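Side-chain contacts in peptidase S15/CocE/NonD (Thaumarchaeota archaeon SCGC AB-539-E09, PDB 4PF1), which is an aminopeptidase of the alpha/beta-hydrolase fold, a serine peptidase of the S15 family that probably cleaves residues from the N-termini of peptides: residues T129-D132 against H133-T137; D142-V145 against K146-E150; P358-D361 against H362-D366; H386-D389 against D390-P393. All coordinates share one frame; numbering follows the deposited sequence.

Contact 1 of 4, residues T129-D132 against H133-T137; sequences TGTD and HSTDT
Asp132, the N-cap of helix 133-147, forms a capping box with Thr135. Its CG sits between the backbone N and the carbonyl carbon (chi1 52°), which turns the carboxylate back over the first helical turn. There Asp132 OD1 accepts from Thr135 N at 3.1 Å. Ser134 OG donates to the same Asp132 OD1 at 2.5 Å, a short bond made on the syn side, somewhat out of the carboxylate plane. The two donors come from opposite faces of that plane, so OD1 is gripped from both. Asp132 OD2 is held by Thr123 N, which ties the cap to the preceding loop. The box closes in return: Thr135 takes the same rotamer (chi1 76°), and its OG1 accepts from Asp132 N at 3.1 Å. Thr135 CG2 lies against the carboxylate, 3.4 Å from Asp132 OD1. An alanine here would probably leave Thr135 N and Ser134 OG without their shared acceptor and loosen the helix start. Asp136 OD1 makes a salt bridge with Arg107. The backbone N of Asp136 closes the first turn on Asp132 O at 3.0 Å, in a nearly straight bond of 165°.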
loop_
_atom_site.group_PDB
_atom_site.type_symbol
_atom_site.label_atom_id
_atom_site.label_comp_id
_atom_site.label_asym_id
_atom_site.label_seq_id
_atom_site.Cartn_x
_atom_site.Cartn_y
_atom_site.Cartn_z
ATOM N N THR A 129 -0.371 -27.927 -45.170
ATOM C CA THR A 129 1.048 -27.551 -45.233
ATOM C C THR A 129 1.966 -28.780 -45.239
ATOM O O THR A 129 3.085 -28.705 -45.748
ATOM C CB THR A 129 1.420 -26.596 -44.084
ATOM O OG1 THR A 129 1.379 -27.297 -42.839
ATOM C CG2 THR A 129 0.527 -25.353 -44.035
ATOM N N GLY A 130 1.490 -29.886 -44.669
ATOM C CA GLY A 130 2.254 -31.124 -44.570
ATOM C C GLY A 130 2.806 -31.375 -43.180
ATOM O O GLY A 130 3.130 -32.516 -42.839
ATOM N N THR A 131 2.920 -30.308 -42.365
ATOM C CA THR A 131 3.422 -30.388 -40.986
ATOM C C THR A 131 2.403 -29.817 -40.002
ATOM O O THR A 131 1.529 -29.041 -40.390
ATOM C CB THR A 131 4.770 -29.641 -40.838
ATOM O OG1 THR A 131 4.579 -28.250 -41.108
ATOM C CG2 THR A 131 5.882 -30.224 -41.723
ATOM N N ASP A 132 2.523 -30.202 -38.724
ATOM C CA ASP A 132 1.696 -29.690 -37.632
ATOM C C ASP A 132 2.510 -29.720 -36.334
ATOM O O ASP A 132 3.693 -30.077 -36.370
ATOM C CB ASP A 132 0.357 -30.459 -37.508
ATOM C CG ASP A 132 0.462 -31.970 -37.438
ATOM O OD1 ASP A 132 1.246 -32.470 -36.610
ATOM O OD2 ASP A 132 -0.306 -32.650 -38.148
ATOM N N HIS A 133 1.902 -29.328 -35.199
ATOM C CA HIS A 133 2.605 -29.295 -33.913
ATOM C C HIS A 133 3.111 -30.679 -33.490
ATOM O O HIS A 133 4.176 -30.757 -32.889
ATOM C CB HIS A 133 1.728 -28.695 -32.811
ATOM C CG HIS A 133 1.641 -27.202 -32.860
ATOM N ND1 HIS A 133 2.673 -26.404 -32.402
ATOM C CD2 HIS A 133 0.635 -26.409 -33.297
ATOM C CE1 HIS A 133 2.268 -25.157 -32.580
ATOM N NE2 HIS A 133 1.047 -25.111 -33.113
ATOM N N SER A 134 2.375 -31.764 -33.829
ATOM C CA SER A 134 2.776 -33.130 -33.474
ATOM C C SER A 134 3.994 -33.610 -34.287
ATOM O O SER A 134 4.855 -34.288 -33.727
ATOM C CB SER A 134 1.611 -34.106 -33.629
ATOM O OG SER A 134 1.299 -34.378 -34.983
ATOM N N THR A 135 4.072 -33.262 -35.592
ATOM C CA THR A 135 5.208 -33.664 -36.437
ATOM C C THR A 135 6.439 -32.855 -36.055
ATOM O O THR A 135 7.542 -33.406 -36.010
ATOM C CB THR A 135 4.892 -33.550 -37.944
ATOM O OG1 THR A 135 4.932 -32.183 -38.360
ATOM C CG2 THR A 135 3.569 -34.183 -38.315
ATOM N N ASP A 136 6.247 -31.548 -35.769
ATOM C CA ASP A 136 7.318 -30.654 -35.329
ATOM C C ASP A 136 7.867 -31.115 -33.971
ATOM O O ASP A 136 9.086 -31.122 -33.779
ATOM C CB ASP A 136 6.827 -29.192 -35.259
ATOM C CG ASP A 136 6.750 -28.474 -36.607
ATOM O OD1 ASP A 136 7.208 -29.052 -37.622
ATOM O OD2 ASP A 136 6.262 -27.325 -36.639
ATOM N N THR A 137 6.970 -31.572 -33.063
ATOM C CA THR A 137 7.338 -32.109 -31.744
ATOM C C THR A 137 8.176 -33.378 -31.906
ATOM O O THR A 137 9.195 -33.519 -31.225
ATOM C CB THR A 137 6.085 -32.389 -30.904
ATOM O OG1 THR A 137 5.401 -31.162 -30.669
ATOM C CG2 THR A 137 6.403 -33.060 -29.579
#

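Contact 2 of 4, residues D142-V145 against K146-E150; sequences DWLV and KNIPE
Trp143 and Asn147 stack on each other at the C-terminal end of helix 133-147, one turn apart. The indole and the amide plane of Asn147 lie 19° from parallel. Asn147 ND2 sits 3.2 Å above the Trp143 ring plane, toward its rim. Asn147 CB makes a CH-pi contact over the six-membered ring of Trp143, 3.6 Å from its centroid. Trp143 has CG anti to its own N (chi1 -170°), which lays the indole along Asn147 in the next turn.

Hydrogen bonds hold Asn147. Asn147 ND2 donates to Trp143 O at 2.8 Å, at 165° and close to the amide plane. Asn147 N donates to the same Trp143 O, also at 2.8 Å. Ile148 N bonds to Leu144 O at 3.0 Å as the chain leaves the helix.

The charged pair is Asp142 and Lys146. Lys146 NZ bridges to Asp142 OD1 at 3.0 Å, from above the carboxylate plane. His175 also bonds to this oxygen.

Apolar contacts are lighter. Ile148 CD1 lies 4.1 Å from Trp143 CZ3. Trp143, Leu144 and Ile148 all pack on Ile51 of strand 46-54, joining the helix to the sheet.

An alanine at Trp143 would remove the surface under Asn147 and would probably open a gap against strands 32-40 and 46-54.

The ND2 bond to Trp143 O and the indole face hold the Asn147 amide against rotation. The same oxygen also takes the backbone N-H, so one carbonyl serves two donors.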
loop_
_atom_site.group_PDB
_atom_site.type_symbol
_atom_site.label_atom_id
_atom_site.label_comp_id
_atom_site.label_asym_id
_atom_site.label_seq_id
_atom_site.Cartn_x
_atom_site.Cartn_y
_atom_site.Cartn_z
ATOM N N ASP A 142 13.315 -36.062 -31.277
ATOM C CA ASP A 142 14.309 -36.917 -31.938
ATOM C C ASP A 142 15.688 -36.266 -31.943
ATOM O O ASP A 142 16.675 -36.939 -31.649
ATOM C CB ASP A 142 13.879 -37.259 -33.368
ATOM C CG ASP A 142 14.568 -38.493 -33.915
ATOM O OD1 ASP A 142 14.265 -39.610 -33.425
ATOM O OD2 ASP A 142 15.412 -38.346 -34.824
ATOM N N TRP A 143 15.756 -34.955 -32.256
ATOM C CA TRP A 143 17.013 -34.209 -32.247
ATOM C C TRP A 143 17.564 -34.092 -30.818
ATOM O O TRP A 143 18.757 -34.299 -30.612
ATOM C CB TRP A 143 16.829 -32.811 -32.857
ATOM C CG TRP A 143 18.123 -32.083 -33.095
ATOM C CD1 TRP A 143 18.829 -32.030 -34.260
ATOM C CD2 TRP A 143 18.877 -31.330 -32.132
ATOM N NE1 TRP A 143 19.972 -31.283 -34.087
ATOM C CE2 TRP A 143 20.033 -30.851 -32.786
ATOM C CE3 TRP A 143 18.694 -31.024 -30.771
ATOM C CZ2 TRP A 143 20.992 -30.067 -32.134
ATOM C CZ3 TRP A 143 19.653 -30.260 -30.122
ATOM C CH2 TRP A 143 20.787 -29.794 -30.798
ATOM N N LEU A 144 16.698 -33.734 -29.845
ATOM C CA LEU A 144 17.079 -33.530 -28.444
ATOM C C LEU A 144 17.733 -34.772 -27.817
ATOM O O LEU A 144 18.833 -34.658 -27.282
ATOM C CB LEU A 144 15.870 -33.089 -27.596
ATOM C CG LEU A 144 15.380 -31.646 -27.790
ATOM C CD1 LEU A 144 14.002 -31.457 -27.183
ATOM C CD2 LEU A 144 16.363 -30.635 -27.208
ATOM N N VAL A 145 17.076 -35.954 -27.902
ATOM C CA VAL A 145 17.594 -37.198 -27.305
ATOM C C VAL A 145 18.873 -37.705 -28.024
ATOM O O VAL A 145 19.652 -38.444 -27.419
ATOM C CB VAL A 145 16.522 -38.322 -27.201
ATOM C CG1 VAL A 145 15.393 -37.920 -26.259
ATOM C CG2 VAL A 145 15.979 -38.725 -28.577
ATOM N N LYS A 146 19.083 -37.298 -29.297
ATOM C CA LYS A 146 20.256 -37.697 -30.083
ATOM C C LYS A 146 21.435 -36.733 -29.917
ATOM O O LYS A 146 22.579 -37.153 -30.093
ATOM C CB LYS A 146 19.901 -37.792 -31.579
ATOM C CG LYS A 146 19.232 -39.096 -31.993
ATOM C CD LYS A 146 18.778 -39.029 -33.448
ATOM C CE LYS A 146 18.388 -40.376 -34.008
ATOM N NZ LYS A 146 17.015 -40.772 -33.605
ATOM N N ASN A 147 21.171 -35.442 -29.621
ATOM C CA ASN A 147 22.241 -34.439 -29.572
ATOM C C ASN A 147 22.546 -33.881 -28.173
ATOM O O ASN A 147 23.522 -33.140 -28.028
ATOM C CB ASN A 147 21.946 -33.301 -30.541
ATOM C CG ASN A 147 21.948 -33.757 -31.974
ATOM O OD1 ASN A 147 22.987 -33.794 -32.636
ATOM N ND2 ASN A 147 20.794 -34.192 -32.461
ATOM N N ILE A 148 21.751 -34.241 -27.146
ATOM C CA ILE A 148 22.038 -33.805 -25.775
ATOM C C ILE A 148 22.549 -35.029 -24.995
ATOM O O ILE A 148 21.759 -35.916 -24.656
ATOM C CB ILE A 148 20.833 -33.088 -25.084
ATOM C CG1 ILE A 148 20.264 -31.916 -25.947
ATOM C CG2 ILE A 148 21.189 -32.629 -23.661
ATOM C CD1 ILE A 148 21.292 -30.774 -26.403
ATOM N N PRO A 149 23.884 -35.126 -24.770
ATOM C CA PRO A 149 24.436 -36.334 -24.124
ATOM C C PRO A 149 24.148 -36.451 -22.626
ATOM O O PRO A 149 24.239 -37.553 -22.079
ATOM C CB PRO A 149 25.939 -36.209 -24.376
ATOM C CG PRO A 149 26.182 -34.753 -24.529
ATOM C CD PRO A 149 24.955 -34.185 -25.168
ATOM N N GLU A 150 23.809 -35.332 -21.964
ATOM C CA GLU A 150 23.525 -35.304 -20.524
ATOM C C GLU A 150 22.145 -35.907 -20.200
ATOM O O GLU A 150 21.842 -36.133 -19.027
ATOM C CB GLU A 150 23.610 -33.864 -19.977
ATOM C CG GLU A 150 25.002 -33.244 -20.040
ATOM C CD GLU A 150 25.410 -32.664 -21.383
ATOM O OE1 GLU A 150 24.514 -32.347 -22.200
ATOM O OE2 GLU A 150 26.631 -32.529 -21.620
#

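Contact 3 of 4, residues P358-D361 against H362-D366; sequences PFLD and HYLKD
Near the C-terminal end of helix 347-365, Leu364 N bonds to Leu360 O at 2.9 Å and Lys365 N to Asp361 O at 2.8 Å. Phe359 and Tyr363 make a T-shaped pair one turn apart. The edge of Tyr363 points at the face of Phe359, with the planes at 72° and the centroids 5.3 Å apart. Tyr363 CE2 leads, 3.6 Å from Phe359 CE1. A chi1 of 169° swings the Phe359 ring away from its own N and toward the tyrosine. On one face of Tyr363, His362 CD2 sits above the ring centre. Leu360 and Leu364 lie side by side and point the same way, with Leu360 CB 3.9 Å from Leu364 CD1. Both pack on Ala156 of strand 154-160. Asp361 and Lys365 also run alongside each other. Lys365 CE comes to 3.4 Å from Asp361 OD1, but Lys365 NZ stays 4.1 Å from Asp361 OD1, beyond a salt bridge. Asp361 OD1 is bonded instead to Tyr99 and Gln357. The chemistry thus divides by side: Phe359 and the leucines pack the helix on the sheet, and the lysine charge probably adds only a loose attraction to the aspartate.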
loop_
_atom_site.group_PDB
_atom_site.type_symbol
_atom_site.label_atom_id
_atom_site.label_comp_id
_atom_site.label_asym_id
_atom_site.label_seq_id
_atom_site.Cartn_x
_atom_site.Cartn_y
_atom_site.Cartn_z
ATOM N N PRO A 358 6.600 -35.970 -8.309
ATOM C CA PRO A 358 6.661 -37.441 -8.175
ATOM C C PRO A 358 6.065 -38.164 -9.392
ATOM O O PRO A 358 6.545 -39.238 -9.748
ATOM C CB PRO A 358 5.856 -37.719 -6.900
ATOM C CG PRO A 358 5.866 -36.430 -6.154
ATOM C CD PRO A 358 5.792 -35.383 -7.222
ATOM N N PHE A 359 5.052 -37.553 -10.054
ATOM C CA PHE A 359 4.456 -38.078 -11.292
ATOM C C PHE A 359 5.541 -38.161 -12.378
ATOM O O PHE A 359 5.750 -39.226 -12.957
ATOM C CB PHE A 359 3.280 -37.178 -11.751
ATOM C CG PHE A 359 2.740 -37.443 -13.141
ATOM C CD1 PHE A 359 1.832 -38.471 -13.370
ATOM C CD2 PHE A 359 3.106 -36.635 -14.214
ATOM C CE1 PHE A 359 1.315 -38.700 -14.651
ATOM C CE2 PHE A 359 2.593 -36.869 -15.495
ATOM C CZ PHE A 359 1.703 -37.900 -15.704
ATOM N N LEU A 360 6.263 -37.040 -12.605
ATOM C CA LEU A 360 7.335 -36.946 -13.599
ATOM C C LEU A 360 8.520 -37.840 -13.243
ATOM O O LEU A 360 9.024 -38.544 -14.117
ATOM C CB LEU A 360 7.813 -35.487 -13.762
ATOM C CG LEU A 360 6.792 -34.477 -14.310
ATOM C CD1 LEU A 360 7.317 -33.064 -14.192
ATOM C CD2 LEU A 360 6.418 -34.787 -15.761
ATOM N N ASP A 361 8.955 -37.828 -11.962
ATOM C CA ASP A 361 10.095 -38.626 -11.501
ATOM C C ASP A 361 9.869 -40.126 -11.702
ATOM O O ASP A 361 10.815 -40.833 -12.047
ATOM C CB ASP A 361 10.427 -38.330 -10.031
ATOM C CG ASP A 361 11.112 -36.993 -9.807
ATOM O OD1 ASP A 361 11.889 -36.564 -10.692
ATOM O OD2 ASP A 361 10.924 -36.406 -8.721
ATOM N N HIS A 362 8.617 -40.606 -11.536
ATOM C CA HIS A 362 8.311 -42.022 -11.732
ATOM C C HIS A 362 8.492 -42.449 -13.200
ATOM O O HIS A 362 9.126 -43.468 -13.452
ATOM C CB HIS A 362 6.893 -42.375 -11.246
ATOM C CG HIS A 362 6.448 -43.741 -11.679
ATOM N ND1 HIS A 362 7.077 -44.884 -11.218
ATOM C CD2 HIS A 362 5.509 -44.097 -12.586
ATOM C CE1 HIS A 362 6.488 -45.896 -11.837
ATOM N NE2 HIS A 362 5.530 -45.473 -12.661
ATOM N N TYR A 363 7.929 -41.687 -14.153
ATOM C CA TYR A 363 7.987 -42.041 -15.573
ATOM C C TYR A 363 9.309 -41.653 -16.249
ATOM O O TYR A 363 9.625 -42.197 -17.308
ATOM C CB TYR A 363 6.811 -41.410 -16.344
ATOM C CG TYR A 363 5.454 -41.968 -15.968
ATOM C CD1 TYR A 363 5.093 -43.269 -16.310
ATOM C CD2 TYR A 363 4.512 -41.182 -15.310
ATOM C CE1 TYR A 363 3.846 -43.790 -15.964
ATOM C CE2 TYR A 363 3.260 -41.688 -14.966
ATOM C CZ TYR A 363 2.926 -42.991 -15.302
ATOM O OH TYR A 363 1.689 -43.494 -14.976
ATOM N N LEU A 364 10.076 -40.718 -15.661
ATOM C CA LEU A 364 11.315 -40.246 -16.290
ATOM C C LEU A 364 12.597 -40.721 -15.585
ATOM O O LEU A 364 13.670 -40.659 -16.190
ATOM C CB LEU A 364 11.322 -38.713 -16.375
ATOM C CG LEU A 364 10.195 -38.055 -17.175
ATOM C CD1 LEU A 364 10.046 -36.605 -16.785
ATOM C CD2 LEU A 364 10.424 -38.178 -18.671
ATOM N N LYS A 365 12.503 -41.165 -14.315
ATOM C CA LYS A 365 13.687 -41.599 -13.562
ATOM C C LYS A 365 13.480 -42.953 -12.855
ATOM O O LYS A 365 14.358 -43.381 -12.103
ATOM C CB LYS A 365 14.096 -40.523 -12.536
ATOM C CG LYS A 365 14.922 -39.389 -13.131
ATOM C CD LYS A 365 15.747 -38.673 -12.071
ATOM C CE LYS A 365 15.082 -37.415 -11.567
ATOM N NZ LYS A 365 15.990 -36.623 -10.697
ATOM N N ASP A 366 12.336 -43.633 -13.119
ATOM C CA ASP A 366 11.957 -44.934 -12.526
ATOM C C ASP A 366 11.845 -44.853 -10.977
ATOM O O ASP A 366 12.048 -45.853 -10.278
ATOM C CB ASP A 366 12.915 -46.067 -12.971
ATOM C CG ASP A 366 12.879 -46.369 -14.462
ATOM O OD1 ASP A 366 11.795 -46.229 -15.074
ATOM O OD2 ASP A 366 13.923 -46.789 -15.007
#

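Contact 4 of 4, residues H386-D389 against D390-P393; sequences HRYD and DWPP
Pro393 packs over one face of the Tyr388 ring where the chain turns out of strand 384-388. This is the tight part. Pro393 CG stands 3.8 Å from the Tyr388 ring centroid, 9° off the normal, in a CH-pi contact. Pro393 CB reaches Tyr388 CD1 at 3.7 Å. His386 CB lies over the opposite face, toward the rim. Trp391 adds a lighter touch. Tyr388 CE2 meets its six-membered ring at the edge, 4.0 Å from Trp391 CZ3. With chi1 at -174° the Trp391 indole points away from its own N and back to Tyr388. A cis peptide bond precedes Pro392.

The loose side is polar. Asp389 is exposed, with its carboxylate turned from the 390-393 segment. Asp390 OD1 accepts from Trp391 N at 2.8 Å, on the anti side of the carboxylate, and also bonds to Tyr306.

Strand 384-388 is an outermost strand of the large mixed sheet within this chain, paired with strand 375-379. Tyr388 and Trp391 both touch Val375 and Ser377 on that neighbour. Trp391 and Pro393 lean on Ala485, and Pro393 meets Ile625. The turn thus joins the edge of the mixed sheet to strands 482-486 and 606-625.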
loop_
_atom_site.group_PDB
_atom_site.type_symbol
_atom_site.label_atom_id
_atom_site.label_comp_id
_atom_site.label_asym_id
_atom_site.label_seq_id
_atom_site.Cartn_x
_atom_site.Cartn_y
_atom_site.Cartn_z
ATOM N N HIS A 386 -9.210 -33.268 -1.842
ATOM C CA HIS A 386 -9.906 -34.546 -1.741
ATOM C C HIS A 386 -9.446 -35.514 -2.807
ATOM O O HIS A 386 -9.112 -35.106 -3.919
ATOM C CB HIS A 386 -11.429 -34.353 -1.850
ATOM C CG HIS A 386 -12.009 -33.453 -0.808
ATOM N ND1 HIS A 386 -12.185 -33.879 0.496
ATOM C CD2 HIS A 386 -12.467 -32.186 -0.920
ATOM C CE1 HIS A 386 -12.725 -32.855 1.136
ATOM N NE2 HIS A 386 -12.910 -31.814 0.326
ATOM N N ARG A 387 -9.458 -36.808 -2.471
ATOM C CA ARG A 387 -9.163 -37.901 -3.392
ATOM C C ARG A 387 -10.490 -38.446 -3.909
ATOM O O ARG A 387 -11.294 -38.944 -3.116
ATOM C CB ARG A 387 -8.363 -39.011 -2.685
ATOM C CG ARG A 387 -6.953 -38.611 -2.256
ATOM C CD ARG A 387 -6.259 -39.749 -1.517
ATOM N NE ARG A 387 -6.120 -40.943 -2.358
ATOM C CZ ARG A 387 -5.042 -41.225 -3.085
ATOM N NH1 ARG A 387 -3.986 -40.420 -3.060
ATOM N NH2 ARG A 387 -5.007 -42.319 -3.833
ATOM N N TYR A 388 -10.761 -38.285 -5.212
ATOM C CA TYR A 388 -12.010 -38.760 -5.808
ATOM C C TYR A 388 -11.737 -39.790 -6.898
ATOM O O TYR A 388 -10.705 -39.722 -7.565
ATOM C CB TYR A 388 -12.840 -37.588 -6.378
ATOM C CG TYR A 388 -13.403 -36.629 -5.345
ATOM C CD1 TYR A 388 -13.915 -37.096 -4.133
ATOM C CD2 TYR A 388 -13.515 -35.269 -5.616
ATOM C CE1 TYR A 388 -14.458 -36.220 -3.191
ATOM C CE2 TYR A 388 -14.071 -34.387 -4.689
ATOM C CZ TYR A 388 -14.541 -34.866 -3.476
ATOM O OH TYR A 388 -15.073 -33.996 -2.555
ATOM N N ASP A 389 -12.670 -40.740 -7.083
ATOM C CA ASP A 389 -12.554 -41.790 -8.097
ATOM C C ASP A 389 -13.121 -41.332 -9.441
ATOM O O ASP A 389 -12.808 -41.925 -10.477
ATOM C CB ASP A 389 -13.267 -43.070 -7.630
ATOM C CG ASP A 389 -12.618 -43.735 -6.431
ATOM O OD1 ASP A 389 -11.366 -43.747 -6.361
ATOM O OD2 ASP A 389 -13.357 -44.279 -5.582
ATOM N N ASP A 390 -13.965 -40.282 -9.417
ATOM C CA ASP A 390 -14.610 -39.714 -10.602
ATOM C C ASP A 390 -14.979 -38.247 -10.348
ATOM O O ASP A 390 -14.981 -37.799 -9.195
ATOM C CB ASP A 390 -15.875 -40.532 -10.960
ATOM C CG ASP A 390 -16.307 -40.480 -12.422
ATOM O OD1 ASP A 390 -15.836 -39.577 -13.156
ATOM O OD2 ASP A 390 -17.132 -41.328 -12.826
ATOM N N TRP A 391 -15.293 -37.501 -11.425
ATOM C CA TRP A 391 -15.735 -36.119 -11.312
ATOM C C TRP A 391 -17.096 -35.937 -12.016
ATOM O O TRP A 391 -17.185 -36.130 -13.230
ATOM C CB TRP A 391 -14.688 -35.138 -11.855
ATOM C CG TRP A 391 -15.055 -33.701 -11.620
ATOM C CD1 TRP A 391 -15.440 -32.790 -12.559
ATOM C CD2 TRP A 391 -15.157 -33.039 -10.351
ATOM N NE1 TRP A 391 -15.733 -31.587 -11.959
ATOM C CE2 TRP A 391 -15.571 -31.712 -10.604
ATOM C CE3 TRP A 391 -14.912 -33.431 -9.022
ATOM C CZ2 TRP A 391 -15.737 -30.771 -9.579
ATOM C CZ3 TRP A 391 -15.101 -32.504 -8.007
ATOM C CH2 TRP A 391 -15.517 -31.194 -8.288
ATOM N N PRO A 392 -18.184 -35.612 -11.272
ATOM C CA PRO A 392 -18.260 -35.375 -9.814
ATOM C C PRO A 392 -18.183 -36.680 -9.001
ATOM O O PRO A 392 -18.440 -37.750 -9.564
ATOM C CB PRO A 392 -19.628 -34.699 -9.656
ATOM C CG PRO A 392 -20.453 -35.289 -10.748
ATOM C CD PRO A 392 -19.506 -35.451 -11.910
ATOM N N PRO A 393 -17.852 -36.629 -7.680
ATOM C CA PRO A 393 -17.802 -37.877 -6.893
ATOM C C PRO A 393 -19.173 -38.534 -6.775
ATOM O O PRO A 393 -20.185 -37.841 -6.649
ATOM C CB PRO A 393 -17.281 -37.424 -5.525
ATOM C CG PRO A 393 -17.590 -35.980 -5.455
ATOM C CD PRO A 393 -17.495 -35.457 -6.852
#

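Contacts 1 and 2 share helix 133-147: contact 1 starts it and contact 2 ends it, with centres 19 Å apart. Contact 1 is buried and almost wholly polar; its donors and acceptors are those of the cap. Contacts 2 and 3 are partly buried helix ends, also 19 Å apart between centres. In each, apolar residues face the central sheet and an Asp-Lys pair lies four residues apart. Only contact 2 closes that pair as a salt bridge. Their aromatic chemistry differs too: amide on indole in contact 2, ring edge on ring face in contact 3. Contact 4 lies at the surface, has no helix, and relies on proline and aromatic packing.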